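Local coordinates for protein putative isochorismatase (Streptomyces avermitilis, PDB 3KL2) that is probably a hydrolase of the isochorismatase family, related to the cysteine hydrolases, whose natural substrate and physiological role remain unestablished, at residues Ala59-Val64 / Thr183-Ala188; Ile28-Tyr33 / Ile75-Ile80; Ala49-His54 / Thr189-His194; Asp152-Gly157 / Arg175-Ile180. All coordinates share one frame; numbering follows the deposited sequence.

Contact 1: residues Ala59-Val64 / Thr183-Ala188; sequences ANTVAV and TDCVAA
Asn60 lays its side-chain amide over the carboxylate of Asp184, the two planes stacked and only 24° apart while the side chains themselves run at about a right angle. The bond that ties them goes to backbone rather than to carboxylate: ND2 of Asn60 donates to O of Asp184 over 3.0 Å. The donor lies in the plane of that carbonyl, but the oxygen sits 25° out of the amide plane, so the bond is bent at the asparagine end. CG of Asn60 stands opposite its own carbonyl carbon across the CA–CB bond (chi1 -71°), which carries the amide out from the helix to the turn. The carboxylate below is held separately, Asp184 OD2 being hydrogen-bonded to Ser211.

This is a helix-on-sheet junction of the parallel alpha/beta fold: helix 57-71 meets the chain where strand 178-187 is interrupted and turns a corner. Cys185 fills the joint. Its SG presses on the helix flank, 3.7 Å from Asn60 CB and 3.6 Å from Thr61 N, with Val64 CG2 a looser neighbour at 4.3 Å. Replacing Asn60 by an alanine would probably leave the Asp184 carbonyl without this side-chain donor and open a gap above the carboxylate. Alongside, Thr61 OG1 touches Cys185 CB at 3.4 Å, while its polar needs are met by hydrogen bonds with Met57 O and Tyr33 OH.

Contact 2: residues Ile28-Tyr33 / Ile75-Ile80; sequences IVLIEY and IMHAPI
The imidazole of His77 is met obliquely by Leu30, whose CD1 comes to 3.7 Å from CE1; the two side chains lie abreast and point the same way from adjacent strands. His77 NE2 is hydrogen-bonded to Asp125. At the edge of the Tyr33 ring, in its plane, lies the carbonyl carbon of Leu30. The carboxylate of Glu32 is the third flat group. CG of Glu32 stands opposite the carbonyl carbon (chi1 -79°), and a bend at chi2 brings the carboxylate to Ile80. Its OE1 packs 3.5 Å from Ile80 CB while forming a salt bridge with Lys131.

Between the strands runs regular parallel pairing. Leu30 uses both its N-H and its C=O, with N donating to Met76 O at 2.9 Å, almost straight at 171°, and O accepting from Ala78 N at 2.8 Å. Met76 N to Ile28 O precedes these. After them Glu32 N reaches Ala78 O from well above the carbonyl plane, at the end of the strand pairing. Ile28 and Ile75 run side by side, CG1 of Ile28 lying 3.7 Å from CD1 of Ile75.

Glu32 stands at the carboxy end of the strand, next to Cys164 as well as Lys131, a grouping consistent with the acid, lysine and cysteine of the cysteine hydrolases. Strand 26-31 is flanked by 75-78 and 153-159; helix 57-71 covers the face of Ile28, Leu30 and Ile75, and helix 164-174 touches the opposite face at Ile31.

Contact 3: residues Ala49-His54 / Thr189-His194; sequences ADVMQH and TSQEEH
Val51 forms the tight part of this contact, pushing both methyls of its side chain against the first turn of helix 191-205. Its CG1 sits over one face of the His194 ring, 3.9 Å from the centroid and 17° off the ring normal, a CH-pi contact displaced toward the ring's rim. That branch stands trans to the backbone N of Val51 (chi1 179°), which directs it at the imidazole, while CG2 goes to the start of the helix, 3.6 Å from Ser190 C and 3.4 Å from Gln191 N. The ring beneath is itself held in place, His194 ND1 being hydrogen-bonded to Thr161.

The other side is looser and faces solvent. His54, an exposed residue one turn beyond Val51, crosses the Gln191 side chain at about a right angle, its ring turned 70° from the amide plane. The amide is probably flipped in the model, so its pairing with the imidazole stays uncertain. Turned from this interface, Glu192 and Glu193 of helix 191-205 pack against Tyr200 of the second subunit.

Ser190 completes the arrangement as a classical N-cap. Its OG accepts from Glu193 N at 2.8 Å, nearly straight, closing the first turn of the helix that follows strand 178-187 in this alpha/beta fold, just where helix 45-55 packs against it.

Contact 4: residues Asp152-Gly157 / Arg175-Ile180; sequences DTIVLG and RGFRVI
Thr153 and Arg178 pair at the entrance of a beta-alpha-beta crossover, in which strand 153-159 leads through helix 164-174 to its parallel neighbour, strand 178-187. The helix closes with a Schellman motif whose C-prime residue is Gly176.

Polar side chains meet first. The guanidinium of Arg178 grips a single atom side-on, NE and NH2 lying 2.9 Å and 3.1 Å from Thr153 OG1, which sits at the group's edge only 5° out of its plane. A bend of the arginine at chi3 (63°) turns that edge to the hydroxyl. The hydroxyl donates to Asp152 OD1; Arg178 NH2 also reaches Glu20 O. A valine at Thr153 removes the hydroxyl, which would probably leave Arg178 NE without this acceptor, its guanidinium less firmly oriented, and Asp152 OD1 without its donor.

Backbone bonds carry the parallel register. Ile154 O accepts from Ile180 N at 2.8 Å, nearly straight, and Ile154 N donates to Arg178 O, while Leu156 N continues to Ile180 O. Tyr94 of the second subunit adds hydrogen bonds from outside, to Phe177 O and Val179 N.

Apolar contacts fill both faces. Ile180 CD1 touches Thr153 CG2 at 3.9 Å and lies abreast of Val155; on the other face, Leu156 CD1 meets Val179 CG1 at 3.9 Å. Just before the two strands begin, the Phe177 ring turns its edge to Asp152, CD1 standing 4.0 Å from CA.

How the contacts relate
Three of the four contacts are nested along the chain: the loop closed by contact 3 encloses contact 1, which encloses contact 4. Contact 2 crosses contacts 1 and 3 and closes before contact 4 opens. Contacts 2 and 4 belong to one parallel sheet, their centres about 13 Å apart, joined by strands 26-31 and 153-159 as direct neighbours. Contacts 1 and 4 share strand 178-187, with centres about 16 Å apart, and helix 191-205 follows it into contact 3. Contacts 3 and 4 lie farthest apart, at about 23 Å between centres, yet both reach the second subunit. Segments distant in sequence are thus drawn together in one alpha/beta domain.

Contact 1: residues Ala59-Val64 / Thr183-Ala188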
loop_
_atom_site.group_PDB
_atom_site.type_symbol
_atom_site.label_atom_id
_atom_site.label_comp_id
_atom_site.label_asym_id
_atom_site.label_seq_id
_atom_site.Cartn_x
_atom_site.Cartn_y
_atom_site.Cartn_z
ATOM N N ALA A 59 -21.168 21.048 15.093
ATOM C CA ALA A 59 -21.327 21.017 16.541
ATOM C C ALA A 59 -21.198 19.600 17.071
ATOM O O ALA A 59 -20.681 19.373 18.171
ATOM C CB ALA A 59 -22.681 21.652 16.981
ATOM N N ASN A 60 -21.670 18.631 16.307
ATOM C CA ASN A 60 -21.653 17.251 16.798
ATOM C C ASN A 60 -20.200 16.735 16.868
ATOM O O ASN A 60 -19.832 15.981 17.756
ATOM C CB ASN A 60 -22.476 16.332 15.877
ATOM C CG ASN A 60 -23.967 16.561 15.961
ATOM O OD1 ASN A 60 -24.528 16.777 17.036
ATOM N ND2 ASN A 60 -24.627 16.466 14.811
ATOM N N THR A 61 -19.394 17.138 15.905
ATOM C CA THR A 61 -17.994 16.727 15.886
ATOM C C THR A 61 -17.284 17.314 17.099
ATOM O O THR A 61 -16.535 16.607 17.787
ATOM C CB THR A 61 -17.283 17.159 14.591
ATOM O OG1 THR A 61 -18.036 16.705 13.462
ATOM C CG2 THR A 61 -15.877 16.556 14.523
ATOM N N VAL A 62 -17.572 18.592 17.381
ATOM C CA VAL A 62 -16.970 19.291 18.529
ATOM C C VAL A 62 -17.262 18.522 19.797
ATOM O O VAL A 62 -16.360 18.220 20.540
ATOM C CB VAL A 62 -17.418 20.749 18.632
ATOM C CG1 VAL A 62 -16.897 21.398 19.931
ATOM C CG2 VAL A 62 -16.926 21.514 17.422
ATOM N N ALA A 63 -18.518 18.159 20.012
ATOM C CA ALA A 63 -18.885 17.402 21.190
ATOM C C ALA A 63 -18.186 16.026 21.255
ATOM O O ALA A 63 -17.987 15.477 22.347
ATOM C CB ALA A 63 -20.389 17.236 21.257
ATOM N N VAL A 64 -17.818 15.454 20.113
ATOM C CA VAL A 64 -17.195 14.139 20.131
ATOM C C VAL A 64 -15.702 14.304 20.399
ATOM O O VAL A 64 -15.074 13.478 21.078
ATOM C CB VAL A 64 -17.409 13.341 18.823
ATOM C CG1 VAL A 64 -16.584 12.063 18.860
ATOM C CG2 VAL A 64 -18.884 12.996 18.599
ATOM N N THR A 183 -22.280 8.871 11.854
ATOM C CA THR A 183 -23.359 9.137 10.886
ATOM C C THR A 183 -23.839 10.582 10.917
ATOM O O THR A 183 -24.195 11.112 9.873
ATOM C CB THR A 183 -24.570 8.193 11.100
ATOM O OG1 THR A 183 -25.077 8.344 12.445
ATOM C CG2 THR A 183 -24.143 6.723 10.857
ATOM N N ASP A 184 -23.815 11.221 12.090
ATOM C CA ASP A 184 -24.177 12.641 12.208
ATOM C C ASP A 184 -22.968 13.587 12.357
ATOM O O ASP A 184 -23.137 14.690 12.872
ATOM C CB ASP A 184 -25.223 12.901 13.335
ATOM C CG ASP A 184 -24.740 12.461 14.714
ATOM O OD1 ASP A 184 -23.631 11.912 14.770
ATOM O OD2 ASP A 184 -25.459 12.632 15.738
ATOM N N CYS A 185 -21.773 13.183 11.914
ATOM C CA CYS A 185 -20.600 14.099 11.848
ATOM C C CYS A 185 -19.958 14.068 10.480
ATOM O O CYS A 185 -18.759 14.240 10.331
ATOM C CB CYS A 185 -19.561 13.744 12.891
ATOM S SG CYS A 185 -20.103 13.872 14.558
ATOM N N VAL A 186 -20.758 13.827 9.464
ATOM C CA VAL A 186 -20.261 13.853 8.111
ATOM C C VAL A 186 -21.224 14.639 7.233
ATOM O O VAL A 186 -22.379 14.809 7.615
ATOM C CB VAL A 186 -20.063 12.426 7.549
ATOM C CG1 VAL A 186 -18.997 11.672 8.373
ATOM C CG2 VAL A 186 -21.361 11.699 7.485
ATOM N N ALA A 187 -20.756 15.106 6.078
ATOM C CA ALA A 187 -21.582 15.856 5.145
ATOM C C ALA A 187 -21.125 15.648 3.706
ATOM O O ALA A 187 -19.984 15.255 3.446
ATOM C CB ALA A 187 -21.617 17.380 5.501
ATOM N N ALA A 188 -22.053 15.908 2.783
ATOM C CA ALA A 188 -21.844 15.725 1.376
ATOM C C ALA A 188 -22.464 16.885 0.634
ATOM O O ALA A 188 -23.015 17.802 1.236
ATOM C CB ALA A 188 -22.494 14.444 0.933
#

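Contact 2: residues Ile28-Tyr33 / Ile75-Ile80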
loop_
_atom_site.group_PDB
_atom_site.type_symbol
_atom_site.label_atom_id
_atom_site.label_comp_id
_atom_site.label_asym_id
_atom_site.label_seq_id
_atom_site.Cartn_x
_atom_site.Cartn_y
_atom_site.Cartn_z
ATOM N N ILE A 28 -9.665 9.267 16.875
ATOM C CA ILE A 28 -10.708 9.991 16.177
ATOM C C ILE A 28 -9.955 10.524 14.971
ATOM O O ILE A 28 -8.859 11.013 15.124
ATOM C CB ILE A 28 -11.320 11.127 17.054
ATOM C CG1 ILE A 28 -11.811 10.582 18.417
ATOM C CG2 ILE A 28 -12.473 11.821 16.329
ATOM C CD1 ILE A 28 -13.043 9.628 18.332
ATOM N N VAL A 29 -10.485 10.356 13.772
ATOM C CA VAL A 29 -9.833 10.822 12.559
ATOM C C VAL A 29 -10.804 11.766 11.848
ATOM O O VAL A 29 -11.895 11.348 11.455
ATOM C CB VAL A 29 -9.456 9.644 11.654
ATOM C CG1 VAL A 29 -8.714 10.132 10.461
ATOM C CG2 VAL A 29 -8.624 8.561 12.472
ATOM N N LEU A 30 -10.402 13.035 11.727
ATOM C CA LEU A 30 -11.234 14.131 11.217
ATOM C C LEU A 30 -10.806 14.565 9.817
ATOM O O LEU A 30 -9.734 15.141 9.639
ATOM C CB LEU A 30 -11.106 15.337 12.142
ATOM C CG LEU A 30 -11.536 15.053 13.586
ATOM C CD1 LEU A 30 -11.362 16.338 14.455
ATOM C CD2 LEU A 30 -13.005 14.484 13.632
ATOM N N ILE A 31 -11.644 14.298 8.824
ATOM C CA ILE A 31 -11.222 14.439 7.453
ATOM C C ILE A 31 -11.709 15.766 6.945
ATOM O O ILE A 31 -12.920 15.990 6.852
ATOM C CB ILE A 31 -11.772 13.339 6.541
ATOM C CG1 ILE A 31 -11.317 11.963 7.025
ATOM C CG2 ILE A 31 -11.299 13.567 5.085
ATOM C CD1 ILE A 31 -11.835 10.781 6.182
ATOM N N GLU A 32 -10.755 16.622 6.592
ATOM C CA GLU A 32 -11.018 17.863 5.890
ATOM C C GLU A 32 -11.977 18.853 6.563
ATOM O O GLU A 32 -12.762 19.539 5.886
ATOM C CB GLU A 32 -11.471 17.540 4.471
ATOM C CG GLU A 32 -10.253 17.192 3.597
ATOM C CD GLU A 32 -10.541 16.168 2.552
ATOM O OE1 GLU A 32 -9.608 15.383 2.286
ATOM O OE2 GLU A 32 -11.690 16.138 2.037
ATOM N N TYR A 33 -11.871 18.997 7.884
ATOM C CA TYR A 33 -12.609 20.057 8.510
ATOM C C TYR A 33 -11.904 21.388 8.284
ATOM O O TYR A 33 -11.464 22.011 9.243
ATOM C CB TYR A 33 -12.776 19.791 9.975
ATOM C CG TYR A 33 -13.778 18.718 10.324
ATOM C CD1 TYR A 33 -15.061 19.030 10.736
ATOM C CD2 TYR A 33 -13.416 17.381 10.271
ATOM C CE1 TYR A 33 -15.967 18.014 11.112
ATOM C CE2 TYR A 33 -14.307 16.382 10.609
ATOM C CZ TYR A 33 -15.568 16.707 11.046
ATOM O OH TYR A 33 -16.390 15.671 11.388
ATOM N N ILE A 75 -6.718 12.540 18.813
ATOM C CA ILE A 75 -7.465 13.202 17.780
ATOM C C ILE A 75 -6.473 13.388 16.640
ATOM O O ILE A 75 -5.423 13.940 16.856
ATOM C CB ILE A 75 -7.938 14.573 18.274
ATOM C CG1 ILE A 75 -8.668 14.462 19.642
ATOM C CG2 ILE A 75 -8.797 15.237 17.264
ATOM C CD1 ILE A 75 -9.834 13.452 19.731
ATOM N N MET A 76 -6.801 12.924 15.437
ATOM C CA MET A 76 -5.933 13.050 14.259
ATOM C C MET A 76 -6.632 13.836 13.135
ATOM O O MET A 76 -7.675 13.409 12.681
ATOM C CB MET A 76 -5.638 11.667 13.740
ATOM C CG MET A 76 -4.859 10.803 14.723
ATOM S SD MET A 76 -4.281 9.303 13.979
ATOM C CE MET A 76 -3.594 8.610 15.455
ATOM N N HIS A 77 -6.058 14.955 12.674
ATOM C CA HIS A 77 -6.674 15.787 11.633
ATOM C C HIS A 77 -6.080 15.462 10.287
ATOM O O HIS A 77 -4.867 15.353 10.144
ATOM C CB HIS A 77 -6.406 17.287 11.890
ATOM C CG HIS A 77 -6.973 17.824 13.174
ATOM N ND1 HIS A 77 -8.280 18.249 13.292
ATOM C CD2 HIS A 77 -6.385 18.074 14.371
ATOM C CE1 HIS A 77 -8.474 18.720 14.514
ATOM N NE2 HIS A 77 -7.342 18.624 15.189
ATOM N N ALA A 78 -6.929 15.391 9.269
ATOM C CA ALA A 78 -6.498 14.982 7.945
ATOM C C ALA A 78 -6.977 16.009 6.956
ATOM O O ALA A 78 -7.977 15.814 6.295
ATOM C CB ALA A 78 -7.014 13.595 7.609
ATOM N N PRO A 79 -6.256 17.138 6.863
ATOM C CA PRO A 79 -6.579 18.178 5.911
ATOM C C PRO A 79 -5.994 17.846 4.572
ATOM O O PRO A 79 -5.011 17.128 4.498
ATOM C CB PRO A 79 -5.904 19.417 6.512
ATOM C CG PRO A 79 -4.674 18.896 7.134
ATOM C CD PRO A 79 -5.074 17.482 7.657
ATOM N N ILE A 80 -6.596 18.333 3.507
ATOM C CA ILE A 80 -6.016 18.169 2.179
ATOM C C ILE A 80 -5.497 19.550 1.745
ATOM O O ILE A 80 -6.183 20.550 1.978
ATOM C CB ILE A 80 -7.077 17.587 1.225
ATOM C CG1 ILE A 80 -6.494 17.285 -0.154
ATOM C CG2 ILE A 80 -8.219 18.533 1.015
ATOM C CD1 ILE A 80 -7.567 16.947 -1.203
#

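Contact 3: residues Ala49-His54 / Thr189-His194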
loop_
_atom_site.group_PDB
_atom_site.type_symbol
_atom_site.label_atom_id
_atom_site.label_comp_id
_atom_site.label_asym_id
_atom_site.label_seq_id
_atom_site.Cartn_x
_atom_site.Cartn_y
_atom_site.Cartn_z
ATOM N N ALA A 49 -23.484 23.122 2.537
ATOM C CA ALA A 49 -24.198 23.904 3.514
ATOM C C ALA A 49 -25.490 23.202 3.931
ATOM O O ALA A 49 -25.728 23.045 5.142
ATOM C CB ALA A 49 -24.491 25.327 2.958
ATOM N N ASP A 50 -26.311 22.768 2.961
ATOM C CA ASP A 50 -27.629 22.202 3.329
ATOM C C ASP A 50 -27.416 21.006 4.254
ATOM O O ASP A 50 -28.054 20.906 5.314
ATOM C CB ASP A 50 -28.524 21.823 2.120
ATOM N N VAL A 51 -26.472 20.142 3.888
ATOM C CA VAL A 51 -26.260 18.900 4.634
ATOM C C VAL A 51 -25.542 19.156 5.955
ATOM O O VAL A 51 -25.869 18.540 6.964
ATOM C CB VAL A 51 -25.584 17.836 3.761
ATOM C CG1 VAL A 51 -25.337 16.549 4.544
ATOM C CG2 VAL A 51 -26.480 17.533 2.516
ATOM N N MET A 52 -24.605 20.098 5.986
ATOM C CA MET A 52 -24.041 20.512 7.281
ATOM C C MET A 52 -25.181 20.949 8.228
ATOM O O MET A 52 -25.294 20.476 9.353
ATOM C CB MET A 52 -23.036 21.657 7.102
ATOM C CG MET A 52 -21.639 21.227 6.624
ATOM S SD MET A 52 -20.515 22.630 6.439
ATOM C CE MET A 52 -20.514 23.106 8.172
ATOM N N GLN A 53 -26.035 21.847 7.739
ATOM C CA GLN A 53 -27.136 22.412 8.532
ATOM C C GLN A 53 -28.119 21.321 8.956
ATOM O O GLN A 53 -28.477 21.233 10.131
ATOM C CB GLN A 53 -27.846 23.519 7.738
ATOM C CG GLN A 53 -28.672 24.505 8.575
ATOM C CD GLN A 53 -30.157 24.118 8.737
ATOM O OE1 GLN A 53 -30.742 23.364 7.926
ATOM N NE2 GLN A 53 -30.778 24.650 9.794
ATOM N N HIS A 54 -28.529 20.479 8.011
ATOM C CA HIS A 54 -29.454 19.384 8.318
ATOM C C HIS A 54 -28.918 18.466 9.434
ATOM O O HIS A 54 -29.646 18.103 10.360
ATOM C CB HIS A 54 -29.793 18.562 7.062
ATOM C CG HIS A 54 -30.912 17.584 7.273
ATOM N ND1 HIS A 54 -30.707 16.220 7.394
ATOM C CD2 HIS A 54 -32.251 17.778 7.399
ATOM C CE1 HIS A 54 -31.872 15.617 7.564
ATOM N NE2 HIS A 54 -32.823 16.540 7.581
ATOM N N THR A 189 -22.385 16.823 -0.688
ATOM C CA THR A 189 -22.893 17.880 -1.511
ATOM C C THR A 189 -24.395 17.691 -1.788
ATOM O O THR A 189 -25.011 18.529 -2.411
ATOM C CB THR A 189 -22.092 17.956 -2.842
ATOM O OG1 THR A 189 -22.131 16.682 -3.500
ATOM C CG2 THR A 189 -20.643 18.327 -2.585
ATOM N N SER A 190 -24.972 16.576 -1.352
ATOM C CA SER A 190 -26.378 16.307 -1.570
ATOM C C SER A 190 -26.879 15.449 -0.437
ATOM O O SER A 190 -26.210 14.528 -0.020
ATOM C CB SER A 190 -26.617 15.619 -2.927
ATOM O OG SER A 190 -27.566 14.557 -2.829
ATOM N N GLN A 191 -28.066 15.771 0.050
ATOM C CA GLN A 191 -28.712 14.994 1.101
ATOM C C GLN A 191 -28.939 13.574 0.590
ATOM O O GLN A 191 -28.731 12.605 1.336
ATOM C CB GLN A 191 -30.062 15.637 1.510
ATOM C CG GLN A 191 -30.693 15.046 2.773
ATOM C CD GLN A 191 -29.929 15.415 4.054
ATOM O OE1 GLN A 191 -29.834 14.616 5.017
ATOM N NE2 GLN A 191 -29.354 16.616 4.058
ATOM N N GLU A 192 -29.355 13.470 -0.680
ATOM C CA GLU A 192 -29.628 12.188 -1.296
ATOM C C GLU A 192 -28.320 11.352 -1.329
ATOM O O GLU A 192 -28.298 10.233 -0.824
ATOM C CB GLU A 192 -30.293 12.355 -2.692
ATOM N N GLU A 193 -27.235 11.919 -1.863
ATOM C CA GLU A 193 -25.914 11.238 -1.875
ATOM C C GLU A 193 -25.488 10.848 -0.457
ATOM O O GLU A 193 -25.013 9.739 -0.218
ATOM C CB GLU A 193 -24.824 12.110 -2.516
ATOM C CG GLU A 193 -25.084 12.497 -3.981
ATOM C CD GLU A 193 -23.882 13.216 -4.693
ATOM O OE1 GLU A 193 -22.781 13.386 -4.087
ATOM O OE2 GLU A 193 -24.077 13.600 -5.891
ATOM N N HIS A 194 -25.677 11.760 0.481
ATOM C CA HIS A 194 -25.360 11.530 1.890
ATOM C C HIS A 194 -26.085 10.332 2.503
ATOM O O HIS A 194 -25.457 9.437 3.062
ATOM C CB HIS A 194 -25.700 12.812 2.649
ATOM C CG HIS A 194 -25.528 12.728 4.129
ATOM N ND1 HIS A 194 -24.314 12.942 4.752
ATOM C CD2 HIS A 194 -26.431 12.502 5.118
ATOM C CE1 HIS A 194 -24.481 12.847 6.063
ATOM N NE2 HIS A 194 -25.753 12.582 6.311
#

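Contact 4: residues Asp152-Gly157 / Arg175-Ile180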
loop_
_atom_site.group_PDB
_atom_site.type_symbol
_atom_site.label_atom_id
_atom_site.label_comp_id
_atom_site.label_asym_id
_atom_site.label_seq_id
_atom_site.Cartn_x
_atom_site.Cartn_y
_atom_site.Cartn_z
ATOM N N ASP A 152 -6.165 0.158 16.704
ATOM C CA ASP A 152 -6.894 -0.740 15.835
ATOM C C ASP A 152 -8.393 -0.377 15.764
ATOM O O ASP A 152 -9.200 -1.199 15.362
ATOM C CB ASP A 152 -6.708 -2.169 16.320
ATOM C CG ASP A 152 -7.338 -2.393 17.664
ATOM O OD1 ASP A 152 -8.344 -1.734 17.958
ATOM O OD2 ASP A 152 -6.835 -3.218 18.433
ATOM N N THR A 153 -8.760 0.831 16.172
ATOM C CA THR A 153 -10.121 1.311 16.003
ATOM C C THR A 153 -10.103 2.780 15.636
ATOM O O THR A 153 -9.703 3.593 16.453
ATOM C CB THR A 153 -10.950 1.184 17.318
ATOM O OG1 THR A 153 -11.049 -0.186 17.694
ATOM C CG2 THR A 153 -12.354 1.736 17.133
ATOM N N ILE A 154 -10.598 3.128 14.452
ATOM C CA ILE A 154 -10.647 4.534 14.035
ATOM C C ILE A 154 -12.114 4.993 13.950
ATOM O O ILE A 154 -12.963 4.303 13.371
ATOM C CB ILE A 154 -9.861 4.787 12.676
ATOM C CG1 ILE A 154 -10.429 3.969 11.511
ATOM C CG2 ILE A 154 -8.421 4.383 12.823
ATOM C CD1 ILE A 154 -9.640 4.142 10.125
ATOM N N VAL A 155 -12.400 6.144 14.577
ATOM C CA VAL A 155 -13.707 6.788 14.541
ATOM C C VAL A 155 -13.645 7.920 13.546
ATOM O O VAL A 155 -12.809 8.776 13.669
ATOM C CB VAL A 155 -14.082 7.374 15.920
ATOM C CG1 VAL A 155 -15.415 8.027 15.839
ATOM C CG2 VAL A 155 -14.037 6.288 17.006
ATOM N N LEU A 156 -14.517 7.915 12.546
ATOM C CA LEU A 156 -14.350 8.775 11.347
ATOM C C LEU A 156 -15.431 9.784 11.271
ATOM O O LEU A 156 -16.611 9.462 11.516
ATOM C CB LEU A 156 -14.479 7.990 10.066
ATOM C CG LEU A 156 -13.325 7.168 9.570
ATOM C CD1 LEU A 156 -13.725 6.652 8.199
ATOM C CD2 LEU A 156 -12.016 8.049 9.489
ATOM N N GLY A 157 -15.025 10.975 10.849
ATOM C CA GLY A 157 -15.910 12.071 10.617
ATOM C C GLY A 157 -15.321 12.953 9.538
ATOM O O GLY A 157 -14.120 12.841 9.245
ATOM N N ARG A 175 -7.752 -2.809 5.697
ATOM C CA ARG A 175 -6.506 -2.902 6.417
ATOM C C ARG A 175 -6.723 -3.370 7.825
ATOM O O ARG A 175 -5.819 -3.287 8.604
ATOM C CB ARG A 175 -5.777 -1.567 6.383
ATOM C CG ARG A 175 -5.152 -1.336 5.031
ATOM C CD ARG A 175 -4.412 -0.059 4.989
ATOM N NE ARG A 175 -4.201 0.362 3.627
ATOM C CZ ARG A 175 -3.289 1.235 3.231
ATOM N NH1 ARG A 175 -2.451 1.775 4.101
ATOM N NH2 ARG A 175 -3.222 1.567 1.960
ATOM N N GLY A 176 -7.913 -3.879 8.143
ATOM C CA GLY A 176 -8.118 -4.602 9.404
ATOM C C GLY A 176 -8.507 -3.784 10.634
ATOM O O GLY A 176 -8.757 -4.357 11.700
ATOM N N PHE A 177 -8.592 -2.469 10.484
ATOM C CA PHE A 177 -9.134 -1.580 11.499
ATOM C C PHE A 177 -10.615 -1.839 11.732
ATOM O O PHE A 177 -11.330 -2.202 10.837
ATOM C CB PHE A 177 -8.930 -0.093 11.091
ATOM C CG PHE A 177 -7.477 0.310 10.958
ATOM C CD1 PHE A 177 -6.693 0.526 12.080
ATOM C CD2 PHE A 177 -6.889 0.454 9.723
ATOM C CE1 PHE A 177 -5.379 0.884 11.989
ATOM C CE2 PHE A 177 -5.566 0.844 9.616
ATOM C CZ PHE A 177 -4.815 1.070 10.753
ATOM N N ARG A 178 -11.045 -1.713 12.975
ATOM C CA ARG A 178 -12.430 -1.585 13.295
ATOM C C ARG A 178 -12.786 -0.117 13.002
ATOM O O ARG A 178 -12.448 0.785 13.791
ATOM C CB ARG A 178 -12.675 -1.888 14.772
ATOM C CG ARG A 178 -14.113 -1.591 15.138
ATOM C CD ARG A 178 -14.484 -2.072 16.489
ATOM N NE ARG A 178 -13.719 -1.423 17.549
ATOM C CZ ARG A 178 -14.119 -1.366 18.810
ATOM N NH1 ARG A 178 -15.261 -1.932 19.158
ATOM N NH2 ARG A 178 -13.394 -0.739 19.722
ATOM N N VAL A 179 -13.415 0.123 11.857
ATOM C CA VAL A 179 -13.874 1.471 11.501
ATOM C C VAL A 179 -15.251 1.801 12.101
ATOM O O VAL A 179 -16.185 1.043 11.968
ATOM C CB VAL A 179 -13.964 1.617 9.978
ATOM C CG1 VAL A 179 -14.186 3.059 9.607
ATOM C CG2 VAL A 179 -12.672 1.040 9.325
ATOM N N ILE A 180 -15.367 2.937 12.748
ATOM C CA ILE A 180 -16.650 3.445 13.215
ATOM C C ILE A 180 -16.875 4.741 12.436
ATOM O O ILE A 180 -15.993 5.600 12.414
ATOM C CB ILE A 180 -16.602 3.757 14.709
ATOM C CG1 ILE A 180 -16.529 2.474 15.522
ATOM C CG2 ILE A 180 -17.816 4.558 15.154
ATOM C CD1 ILE A 180 -16.084 2.737 16.943
#